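Local coordinates for iron-sulfur cluster co-chaperone protein HscB (Homo sapiens, PDB 3BVO) that acts as a co-chaperone in mitochondrial iron-sulfur cluster assembly, working with ISCU and HSPA9 in an iron-sulfur transfer complex, at residues Cys13-Gly18 with Cys33-Ala38; Arg53-Asp58 with Leu107-Tyr112; His64-Leu69 with Leu95-Tyr100; Ala162-Phe167 with Thr188-Phe193. All coordinates share one frame; numbering follows the deposited sequence.

Contact 1 of 4, residues Cys13-Gly18 with Cys33-Ala38. With ZN (zinc ion), chain C.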
# COMPACT_ATOMS: atom_id res chain seq x y z
N CYS A 13 9.30 27.99 -8.18
CA CYS A 13 9.92 27.14 -9.19
C CYS A 13 11.43 27.26 -9.19
O CYS A 13 11.96 28.36 -9.08
CB CYS A 13 9.37 27.49 -10.57
SG CYS A 13 10.38 26.83 -11.87
N TRP A 14 12.11 26.13 -9.35
CA TRP A 14 13.58 26.09 -9.29
C TRP A 14 14.23 26.73 -10.51
O TRP A 14 15.42 27.06 -10.47
CB TRP A 14 14.09 24.66 -9.09
CG TRP A 14 13.87 23.74 -10.26
CD1 TRP A 14 12.80 22.90 -10.46
CD2 TRP A 14 14.74 23.57 -11.40
NE1 TRP A 14 12.96 22.21 -11.65
CE2 TRP A 14 14.13 22.60 -12.24
CE3 TRP A 14 15.97 24.13 -11.78
CZ2 TRP A 14 14.72 22.18 -13.45
CZ3 TRP A 14 16.55 23.72 -12.97
CH2 TRP A 14 15.93 22.75 -13.79
N ASN A 15 13.45 26.91 -11.58
CA ASN A 15 13.94 27.56 -12.79
C ASN A 15 13.55 29.04 -12.90
O ASN A 15 14.42 29.87 -13.12
CB ASN A 15 13.48 26.80 -14.04
CG ASN A 15 14.52 26.81 -15.15
OD1 ASN A 15 15.68 27.18 -14.93
ND2 ASN A 15 14.12 26.39 -16.34
N CYS A 16 12.25 29.34 -12.74
CA CYS A 16 11.74 30.72 -12.84
C CYS A 16 11.83 31.45 -11.52
O CYS A 16 12.29 32.59 -11.46
CB CYS A 16 10.25 30.75 -13.18
SG CYS A 16 9.68 29.80 -14.55
N GLY A 17 11.36 30.80 -10.47
CA GLY A 17 10.97 31.51 -9.27
C GLY A 17 9.47 31.76 -9.32
O GLY A 17 8.92 32.46 -8.48
N GLY A 18 8.82 31.17 -10.33
CA GLY A 18 7.38 31.26 -10.52
C GLY A 18 6.65 30.69 -9.32
O GLY A 18 6.98 29.60 -8.87
N CYS A 33 7.50 27.81 -17.39
CA CYS A 33 8.74 27.39 -18.06
C CYS A 33 8.80 25.89 -18.45
O CYS A 33 9.78 25.44 -19.06
CB CYS A 33 9.96 27.78 -17.21
SG CYS A 33 10.24 26.74 -15.77
N ARG A 34 7.76 25.14 -18.09
CA ARG A 34 7.58 23.75 -18.49
C ARG A 34 8.50 22.75 -17.77
O ARG A 34 8.46 21.55 -18.04
CB ARG A 34 7.68 23.60 -20.02
CG ARG A 34 6.73 22.58 -20.64
CD ARG A 34 6.91 22.57 -22.15
NE ARG A 34 6.64 21.26 -22.73
CZ ARG A 34 5.83 21.03 -23.75
NH1 ARG A 34 5.19 22.03 -24.35
NH2 ARG A 34 5.65 19.79 -24.19
N ALA A 35 9.31 23.26 -16.84
CA ALA A 35 10.26 22.44 -16.07
C ALA A 35 9.56 21.50 -15.07
O ALA A 35 8.52 21.84 -14.50
CB ALA A 35 11.23 23.34 -15.34
N LEU A 36 10.13 20.31 -14.88
CA LEU A 36 9.56 19.33 -13.96
C LEU A 36 9.90 19.75 -12.55
O LEU A 36 11.06 19.98 -12.24
CB LEU A 36 10.09 17.93 -14.24
CG LEU A 36 9.50 16.80 -13.37
CD1 LEU A 36 8.34 16.11 -14.05
CD2 LEU A 36 10.54 15.76 -13.03
N GLN A 37 8.88 19.84 -11.71
CA GLN A 37 9.06 20.40 -10.36
C GLN A 37 9.45 19.34 -9.35
O GLN A 37 9.27 18.14 -9.58
CB GLN A 37 7.78 21.11 -9.92
CG GLN A 37 7.27 22.14 -10.89
CD GLN A 37 8.23 23.29 -11.04
OE1 GLN A 37 8.34 24.12 -10.15
NE2 GLN A 37 8.94 23.34 -12.16
N ALA A 38 10.02 19.80 -8.23
CA ALA A 38 10.29 18.93 -7.10
C ALA A 38 8.97 18.35 -6.56
O ALA A 38 7.97 19.05 -6.49
CB ALA A 38 11.03 19.68 -6.02
ZN ZN C . 9.38 27.63 -13.80
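A zinc ion sits between the two segments and takes thiolates from both: C13 SG and C16 SG on one side of the contact, C33 SG on the other, with the C33 sulfur 2.3 Å from the zinc. C30, a few residues before C33, gives the fourth sulfur. The sulfur of C13 also collects two backbone N-H groups from its own turn, N15 N at 3.1 Å and C16 N at 3.2 Å, the second bond nearly straight at 171°. These donors probably draw some negative charge off the thiolate. C33 SG also lies 3.7 Å from N15 CB. Away from the metal, W14 reaches over to the second segment. Its indole N-H points in the ring plane at L36 O, with NE1 to O at 3.0 Å, and meets that oxygen from above the carbonyl plane. The A35 methyl touches the six-membered ring at CZ2. Q37 bends back at chi2, which brings OE1 to 3.5 Å from C13 CB, while its NE2 bonds to A35 O at 2.8 Å, well above that carbonyl's plane. F88 of helix 83-104 meets the W14 ring edge to face, tying this end of the protein to the J domain. Two CxxC pairs closing on one zinc make up the tetracysteine metal-binding site of human HscB.

Contact 2 of 4, residues Arg53-Asp58 with Leu107-Tyr112. With SO4 (sulfate ion), chain D.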
# COMPACT_ATOMS: atom_id res chain seq x y z
N ARG A 53 -9.18 9.11 0.18
CA ARG A 53 -8.75 8.36 1.35
C ARG A 53 -9.86 7.36 1.70
O ARG A 53 -10.91 7.74 2.22
CB ARG A 53 -8.48 9.28 2.52
CG ARG A 53 -7.32 10.21 2.31
CD ARG A 53 -7.10 11.06 3.54
NE ARG A 53 -5.88 11.85 3.42
CZ ARG A 53 -5.26 12.44 4.45
NH1 ARG A 53 -4.15 13.15 4.23
NH2 ARG A 53 -5.74 12.33 5.69
N SER A 54 -9.63 6.09 1.37
CA SER A 54 -10.63 5.04 1.58
C SER A 54 -9.94 3.68 1.53
O SER A 54 -9.02 3.50 0.74
CB SER A 54 -11.70 5.14 0.49
OG SER A 54 -12.69 4.13 0.63
N PHE A 55 -10.38 2.73 2.35
CA PHE A 55 -9.84 1.37 2.26
C PHE A 55 -10.23 0.75 0.93
O PHE A 55 -9.53 -0.12 0.39
CB PHE A 55 -10.36 0.50 3.40
CG PHE A 55 -9.78 -0.89 3.40
CD1 PHE A 55 -8.40 -1.09 3.57
CD2 PHE A 55 -10.60 -1.99 3.25
CE1 PHE A 55 -7.85 -2.36 3.58
CE2 PHE A 55 -10.06 -3.26 3.27
CZ PHE A 55 -8.67 -3.44 3.42
N ARG A 56 -11.36 1.21 0.42
CA ARG A 56 -11.92 0.80 -0.84
C ARG A 56 -11.23 1.57 -1.96
O ARG A 56 -11.16 2.80 -1.93
CB ARG A 56 -13.42 1.07 -0.79
CG ARG A 56 -14.10 1.31 -2.11
CD ARG A 56 -15.60 1.52 -1.88
NE ARG A 56 -15.93 2.70 -1.07
CZ ARG A 56 -16.05 2.70 0.26
NH1 ARG A 56 -16.35 3.83 0.90
NH2 ARG A 56 -15.87 1.59 0.96
N VAL A 57 -10.70 0.83 -2.93
CA VAL A 57 -9.87 1.38 -4.01
C VAL A 57 -10.04 0.62 -5.32
O VAL A 57 -9.80 -0.57 -5.38
CB VAL A 57 -8.39 1.36 -3.62
CG1 VAL A 57 -7.49 1.45 -4.85
CG2 VAL A 57 -8.09 2.49 -2.67
N ASP A 58 -10.44 1.32 -6.37
CA ASP A 58 -10.58 0.72 -7.70
C ASP A 58 -9.22 0.46 -8.38
O ASP A 58 -8.55 1.37 -8.90
CB ASP A 58 -11.48 1.61 -8.56
CG ASP A 58 -11.54 1.16 -9.99
OD1 ASP A 58 -10.88 0.17 -10.37
OD2 ASP A 58 -12.27 1.83 -10.75
N LEU A 107 -3.64 -4.98 2.32
CA LEU A 107 -2.93 -4.93 3.59
C LEU A 107 -2.17 -3.63 3.76
O LEU A 107 -2.41 -2.90 4.73
CB LEU A 107 -2.01 -6.13 3.79
CG LEU A 107 -1.26 -6.26 5.13
CD1 LEU A 107 -2.21 -6.31 6.32
CD2 LEU A 107 -0.37 -7.47 5.13
N SER A 108 -1.27 -3.32 2.82
CA SER A 108 -0.45 -2.10 2.94
C SER A 108 -1.33 -0.88 2.88
O SER A 108 -1.03 0.13 3.51
CB SER A 108 0.59 -2.02 1.84
OG SER A 108 -0.01 -2.32 0.60
N ARG A 109 -2.41 -0.97 2.13
CA ARG A 109 -3.39 0.09 2.08
C ARG A 109 -3.99 0.36 3.48
O ARG A 109 -3.93 1.48 3.98
CB ARG A 109 -4.49 -0.28 1.12
CG ARG A 109 -5.36 0.85 0.72
CD ARG A 109 -6.55 0.33 0.00
NE ARG A 109 -6.20 -0.71 -0.96
CZ ARG A 109 -7.07 -1.58 -1.45
NH1 ARG A 109 -6.67 -2.50 -2.32
NH2 ARG A 109 -8.33 -1.54 -1.06
N GLY A 110 -4.55 -0.67 4.10
CA GLY A 110 -4.98 -0.56 5.49
C GLY A 110 -3.94 0.11 6.40
O GLY A 110 -4.24 1.10 7.09
N LEU A 111 -2.72 -0.40 6.42
CA LEU A 111 -1.71 0.17 7.31
C LEU A 111 -1.37 1.60 6.97
O LEU A 111 -1.14 2.41 7.87
CB LEU A 111 -0.45 -0.68 7.32
CG LEU A 111 -0.67 -2.09 7.85
CD1 LEU A 111 0.56 -2.96 7.60
CD2 LEU A 111 -1.07 -2.05 9.32
N TYR A 112 -1.35 1.93 5.67
CA TYR A 112 -1.06 3.30 5.25
C TYR A 112 -2.20 4.22 5.63
O TYR A 112 -1.99 5.36 6.04
CB TYR A 112 -0.79 3.39 3.75
CG TYR A 112 -0.42 4.79 3.30
CD1 TYR A 112 0.79 5.37 3.71
CD2 TYR A 112 -1.27 5.53 2.48
CE1 TYR A 112 1.14 6.63 3.31
CE2 TYR A 112 -0.94 6.82 2.08
CZ TYR A 112 0.27 7.36 2.50
OH TYR A 112 0.63 8.62 2.10
S SO4 D . -13.87 3.71 3.82
O1 SO4 D . -14.27 4.41 2.61
O2 SO4 D . -14.41 4.43 4.97
O3 SO4 D . -14.38 2.34 3.82
O4 SO4 D . -12.41 3.69 3.89
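The R109 guanidinium carries V57 CB over one face, 3.8 Å above the plane and toward the rim, and has F55 O at its edge; the F55 ring in turn has G110 N at its own edge, 3.7 Å from CE1, and the R56 guanidinium has S54 OG over its centre. R109 NH2 donates to F55 O, although the modelled separation of 2.4 Å is too short to take literally at 3.0 Å resolution. The arginine leaves its helix extended (chi1 -165°), which carries CD past V57 CG2 at 3.8 Å, and the bend at chi3 then turns the guanidinium toward F55 O. L103 O and L104 O hold the NE and NH1 side of this buried group, leaving NH2 for the loop. In fold terms, the J domain's loop before helix 59-73 is being pinned to its last helix, 106-116. On the other side of the loop, S54 OG accepts from R56 N at 3.2 Å in an ST turn. The same hydroxyl donates to O1 of a sulfate, probably from the crystallisation liquor, whose O4 takes F55 N at 2.7 Å. With an alanine at S54, the R56 N-H would probably lose its acceptor and the sulfate one of its donors. R56 adds a weak bond from NH2 to sulfate O3. The F55 side chain also touches T168, V171 and S172 of helix 150-176.

Contact 3 of 4, residues His64-Leu69 with Leu95-Tyr100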
# COMPACT_ATOMS: atom_id res chain seq x y z
N HIS A 64 -4.34 2.44 -14.12
CA HIS A 64 -4.42 3.46 -15.16
C HIS A 64 -3.68 4.75 -14.77
O HIS A 64 -2.87 5.26 -15.56
CB HIS A 64 -5.89 3.75 -15.48
CG HIS A 64 -6.09 4.70 -16.61
ND1 HIS A 64 -5.73 4.40 -17.91
CD2 HIS A 64 -6.63 5.94 -16.64
CE1 HIS A 64 -6.03 5.42 -18.69
NE2 HIS A 64 -6.58 6.37 -17.95
N ARG A 65 -3.94 5.25 -13.56
CA ARG A 65 -3.23 6.42 -13.04
C ARG A 65 -1.76 6.13 -13.09
O ARG A 65 -0.99 6.93 -13.62
CB ARG A 65 -3.61 6.72 -11.59
CG ARG A 65 -2.89 7.94 -11.01
CD ARG A 65 -3.77 9.17 -11.16
NE ARG A 65 -3.09 10.41 -11.55
CZ ARG A 65 -2.82 11.43 -10.74
NH1 ARG A 65 -2.23 12.50 -11.22
NH2 ARG A 65 -3.12 11.39 -9.46
N TYR A 66 -1.37 4.99 -12.53
CA TYR A 66 0.03 4.58 -12.49
C TYR A 66 0.70 4.79 -13.85
O TYR A 66 1.84 5.27 -13.93
CB TYR A 66 0.17 3.11 -12.06
CG TYR A 66 1.61 2.65 -12.08
CD1 TYR A 66 2.51 3.07 -11.09
CD2 TYR A 66 2.09 1.84 -13.10
CE1 TYR A 66 3.85 2.67 -11.11
CE2 TYR A 66 3.43 1.44 -13.14
CZ TYR A 66 4.30 1.85 -12.14
OH TYR A 66 5.61 1.46 -12.16
N GLN A 67 -0.01 4.44 -14.92
CA GLN A 67 0.51 4.64 -16.26
C GLN A 67 0.57 6.11 -16.68
O GLN A 67 1.63 6.58 -17.11
CB GLN A 67 -0.29 3.83 -17.27
CG GLN A 67 -0.18 2.34 -17.05
CD GLN A 67 -1.37 1.61 -17.62
OE1 GLN A 67 -1.84 1.95 -18.71
NE2 GLN A 67 -1.86 0.62 -16.90
N GLN A 68 -0.54 6.85 -16.55
CA GLN A 68 -0.55 8.27 -16.88
C GLN A 68 0.69 8.96 -16.31
O GLN A 68 1.40 9.67 -17.03
CB GLN A 68 -1.79 8.97 -16.31
CG GLN A 68 -3.12 8.58 -16.93
CD GLN A 68 -4.32 9.11 -16.13
OE1 GLN A 68 -4.18 9.64 -15.02
NE2 GLN A 68 -5.51 8.95 -16.71
N LEU A 69 0.94 8.73 -15.02
CA LEU A 69 2.01 9.42 -14.33
C LEU A 69 3.36 8.93 -14.82
O LEU A 69 4.28 9.73 -15.01
CB LEU A 69 1.88 9.27 -12.81
CG LEU A 69 0.58 9.84 -12.24
CD1 LEU A 69 0.55 9.72 -10.72
CD2 LEU A 69 0.40 11.29 -12.67
N LEU A 95 8.41 7.69 -6.10
CA LEU A 95 7.22 7.92 -5.27
C LEU A 95 6.03 7.25 -5.94
O LEU A 95 5.27 6.54 -5.29
CB LEU A 95 6.91 9.41 -5.06
CG LEU A 95 7.89 10.34 -4.33
CD1 LEU A 95 7.54 11.78 -4.65
CD2 LEU A 95 7.90 10.12 -2.82
N VAL A 96 5.88 7.46 -7.24
CA VAL A 96 4.77 6.88 -7.99
C VAL A 96 4.72 5.37 -7.76
O VAL A 96 3.65 4.82 -7.47
CB VAL A 96 4.87 7.21 -9.48
CG1 VAL A 96 3.80 6.48 -10.27
CG2 VAL A 96 4.74 8.71 -9.70
N ASN A 97 5.87 4.72 -7.85
CA ASN A 97 5.95 3.30 -7.55
C ASN A 97 5.48 2.97 -6.15
O ASN A 97 4.70 2.04 -5.97
CB ASN A 97 7.37 2.77 -7.75
CG ASN A 97 7.77 2.70 -9.21
OD1 ASN A 97 6.91 2.61 -10.10
ND2 ASN A 97 9.07 2.75 -9.46
N ASP A 98 5.96 3.72 -5.16
CA ASP A 98 5.61 3.46 -3.77
C ASP A 98 4.10 3.48 -3.61
O ASP A 98 3.49 2.45 -3.33
CB ASP A 98 6.24 4.47 -2.82
CG ASP A 98 7.73 4.28 -2.69
OD1 ASP A 98 8.24 3.17 -2.98
OD2 ASP A 98 8.40 5.26 -2.27
N ALA A 99 3.52 4.66 -3.81
CA ALA A 99 2.08 4.82 -3.81
C ALA A 99 1.38 3.62 -4.48
O ALA A 99 0.58 2.91 -3.87
CB ALA A 99 1.71 6.12 -4.48
N TYR A 100 1.71 3.37 -5.74
CA TYR A 100 1.01 2.32 -6.43
C TYR A 100 1.04 0.98 -5.66
O TYR A 100 -0.03 0.45 -5.31
CB TYR A 100 1.56 2.13 -7.84
CG TYR A 100 0.89 0.99 -8.54
CD1 TYR A 100 -0.49 1.02 -8.80
CD2 TYR A 100 1.62 -0.13 -8.94
CE1 TYR A 100 -1.13 -0.03 -9.45
CE2 TYR A 100 0.99 -1.20 -9.60
CZ TYR A 100 -0.38 -1.13 -9.85
OH TYR A 100 -1.02 -2.16 -10.50
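Y66 and Y100 both start with CG anti to the backbone N, chi1 177° in each, and this throws the two rings into the gap between their helices, where they lie one over the other. The stack is offset, with centroids 4.6 Å apart and planes at 29°. Y66 CD1 comes to 3.5 Å from Y100 CB, while Y66 CB rests over the face of the Y100 ring. At the far end of its ring, the Y66 hydroxyl donates to N97 OD1 at 2.7 Å; the amide oxygen lies near the plane of the tyrosine ring, and the donor is somewhat tilted from the carbonyl plane. That bond gives the hydroxyl a partner on the opposite helix and probably helps hold the ring's rotation. V96 CG1 comes obliquely to the ring, 3.7 Å from Y66 CD1, and L69 CB meets the same methyl. The short axes run antiparallel, 179° apart and 10.4 Å at closest approach, as expected of the long helical hairpin of a J domain, whose connecting turn carries the HPD motif. Helix 45-48 borders helix 83-104 through A99, which touches Y45 and L48, while the loop residues M49 and F28 touch V96 and L69.

Contact 4 of 4, residues Ala162-Phe167 with Thr188-Phe193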
# COMPACT_ATOMS: atom_id res chain seq x y z
N ALA A 162 -10.55 -18.12 3.84
CA ALA A 162 -11.85 -17.86 4.45
C ALA A 162 -11.72 -16.81 5.56
O ALA A 162 -12.60 -15.95 5.70
CB ALA A 162 -12.45 -19.14 4.99
N LYS A 163 -10.64 -16.88 6.33
CA LYS A 163 -10.37 -15.90 7.36
C LYS A 163 -10.03 -14.57 6.71
O LYS A 163 -10.50 -13.51 7.15
CB LYS A 163 -9.21 -16.33 8.27
CG LYS A 163 -9.40 -17.62 9.02
CD LYS A 163 -10.15 -17.47 10.33
CE LYS A 163 -10.32 -18.85 10.96
NZ LYS A 163 -11.29 -18.87 12.09
N GLN A 164 -9.20 -14.62 5.67
CA GLN A 164 -8.77 -13.40 4.98
C GLN A 164 -9.96 -12.57 4.48
O GLN A 164 -9.96 -11.35 4.62
CB GLN A 164 -7.81 -13.69 3.83
CG GLN A 164 -6.37 -13.96 4.25
CD GLN A 164 -5.69 -12.77 4.93
OE1 GLN A 164 -6.34 -11.92 5.54
NE2 GLN A 164 -4.36 -12.72 4.85
N LYS A 165 -10.96 -13.25 3.93
CA LYS A 165 -12.16 -12.57 3.44
C LYS A 165 -12.89 -11.95 4.61
O LYS A 165 -13.15 -10.76 4.60
CB LYS A 165 -13.07 -13.52 2.68
CG LYS A 165 -14.23 -12.80 2.00
CD LYS A 165 -15.11 -13.77 1.23
CE LYS A 165 -16.36 -13.10 0.66
NZ LYS A 165 -17.11 -14.02 -0.25
N GLU A 166 -13.20 -12.76 5.62
CA GLU A 166 -13.84 -12.26 6.84
C GLU A 166 -13.12 -11.00 7.37
O GLU A 166 -13.76 -10.00 7.73
CB GLU A 166 -13.87 -13.37 7.90
CG GLU A 166 -14.69 -13.09 9.15
CD GLU A 166 -14.39 -14.09 10.29
OE1 GLU A 166 -14.29 -13.64 11.46
OE2 GLU A 166 -14.26 -15.31 10.02
N PHE A 167 -11.79 -11.03 7.39
CA PHE A 167 -11.06 -9.91 7.93
C PHE A 167 -11.17 -8.68 7.06
O PHE A 167 -11.25 -7.58 7.59
CB PHE A 167 -9.58 -10.25 8.14
CG PHE A 167 -9.31 -11.10 9.34
CD1 PHE A 167 -10.09 -10.99 10.48
CD2 PHE A 167 -8.27 -12.00 9.33
CE1 PHE A 167 -9.85 -11.78 11.57
CE2 PHE A 167 -8.01 -12.79 10.43
CZ PHE A 167 -8.80 -12.68 11.54
N THR A 188 -3.56 -5.87 12.22
CA THR A 188 -2.48 -6.62 12.87
C THR A 188 -2.71 -8.12 12.71
O THR A 188 -1.75 -8.89 12.68
CB THR A 188 -2.29 -6.25 14.38
OG1 THR A 188 -2.14 -4.84 14.52
CG2 THR A 188 -1.05 -6.90 14.95
N LYS A 189 -3.97 -8.52 12.61
CA LYS A 189 -4.29 -9.93 12.41
C LYS A 189 -3.95 -10.31 10.99
O LYS A 189 -3.31 -11.31 10.75
CB LYS A 189 -5.76 -10.22 12.70
CG LYS A 189 -6.12 -10.28 14.17
CD LYS A 189 -7.53 -10.78 14.36
CE LYS A 189 -8.00 -10.60 15.79
NZ LYS A 189 -9.34 -11.23 15.97
N MSE A 190 -4.37 -9.48 10.05
CA MSE A 190 -4.14 -9.78 8.65
C MSE A 190 -2.66 -9.93 8.35
O MSE A 190 -2.28 -10.66 7.43
CB MSE A 190 -4.76 -8.72 7.77
CG MSE A 190 -6.26 -8.79 7.70
SE MSE A 190 -6.98 -7.22 6.77
CE MSE A 190 -5.79 -7.20 5.20
N ARG A 191 -1.82 -9.27 9.14
CA ARG A 191 -0.40 -9.42 8.96
C ARG A 191 0.03 -10.89 9.19
O ARG A 191 0.79 -11.45 8.39
CB ARG A 191 0.39 -8.44 9.82
CG ARG A 191 1.64 -7.94 9.11
CD ARG A 191 2.61 -7.22 10.03
NE ARG A 191 1.91 -6.35 10.96
CZ ARG A 191 2.36 -5.17 11.39
NH1 ARG A 191 1.63 -4.47 12.24
NH2 ARG A 191 3.53 -4.70 10.96
N TYR A 192 -0.48 -11.50 10.26
CA TYR A 192 -0.24 -12.91 10.54
C TYR A 192 -0.58 -13.80 9.37
O TYR A 192 0.26 -14.55 8.88
CB TYR A 192 -0.97 -13.37 11.80
CG TYR A 192 -0.27 -12.93 13.06
CD1 TYR A 192 0.80 -13.67 13.59
CD2 TYR A 192 -0.66 -11.76 13.72
CE1 TYR A 192 1.45 -13.25 14.76
CE2 TYR A 192 -0.01 -11.34 14.88
CZ TYR A 192 1.04 -12.08 15.39
OH TYR A 192 1.67 -11.65 16.54
N PHE A 193 -1.82 -13.71 8.91
CA PHE A 193 -2.26 -14.59 7.86
C PHE A 193 -1.49 -14.41 6.55
O PHE A 193 -1.32 -15.38 5.84
CB PHE A 193 -3.77 -14.53 7.68
CG PHE A 193 -4.52 -15.27 8.75
CD1 PHE A 193 -4.44 -14.86 10.08
CD2 PHE A 193 -5.27 -16.38 8.44
CE1 PHE A 193 -5.11 -15.55 11.09
CE2 PHE A 193 -5.95 -17.08 9.45
CZ PHE A 193 -5.87 -16.65 10.78
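Q164 NE2 finds its polar partner in E197 OE1, further along helix 180-203, and on the way its amide slides past F193, with NE2 3.4 Å from F193 CB. The bend at chi2 (-63°) turns the amide across the groove, and on its other branch OE1 comes to 3.8 Å from CG of the selenomethionine M190. The remaining contacts are apolar and centre on two phenylalanines. F167 sends the edge of its ring, through CE2, toward the face of F193, a T-shaped pair with centroids 5.7 Å apart and planes at 82°. K189 lies across one face of F167: its CB is over the ring, and the extended chain beyond brings CD to 3.6 Å from F167 CZ. M190 CG packs at 3.7 Å against F167 CB, at the root of the ring. The two helices run antiparallel at 159°, 10.4 Å between the short axes, as neighbours in the three-helix bundle that HscB proteins have at their C-terminal end. Helix 131-146 completes that bundle, with F133 and I137 against F193 and F133 also against K189. A serine in place of F167 would probably open a gap between F193, K189 and M190 and leave the F193 face without its edge-on partner. K163 sets its CB and CG obliquely against the F193 ring, with CG 3.5 Å from CE2, before its chain bends at chi2 and carries the ammonium away, toward a long, weak ion pair with E136.

In the fold
From the N terminus, contact 1 closes first, a short loop of 14 residues without helix or strand that ends on the zinc site. Contact 2 then opens ahead of helix 59-73 and closes on helix 106-116, with 48 residues, mostly helix, between its segments. Contact 3 nests inside that loop, pairing helices 59-73 and 83-104, so both lie within the J domain, their centres 15 Å apart. Contact 4 follows in series, joining helices 150-176 and 180-203 of the C-terminal domain. Contacts 2 and 4 meet directly, with L107 CD1 3.8 Å from M190 CB, which links the J domain to that bundle. Contact 1 is remote from contact 4, 46 Å between centres, but its nearest atoms come within about 7 Å of contact 3.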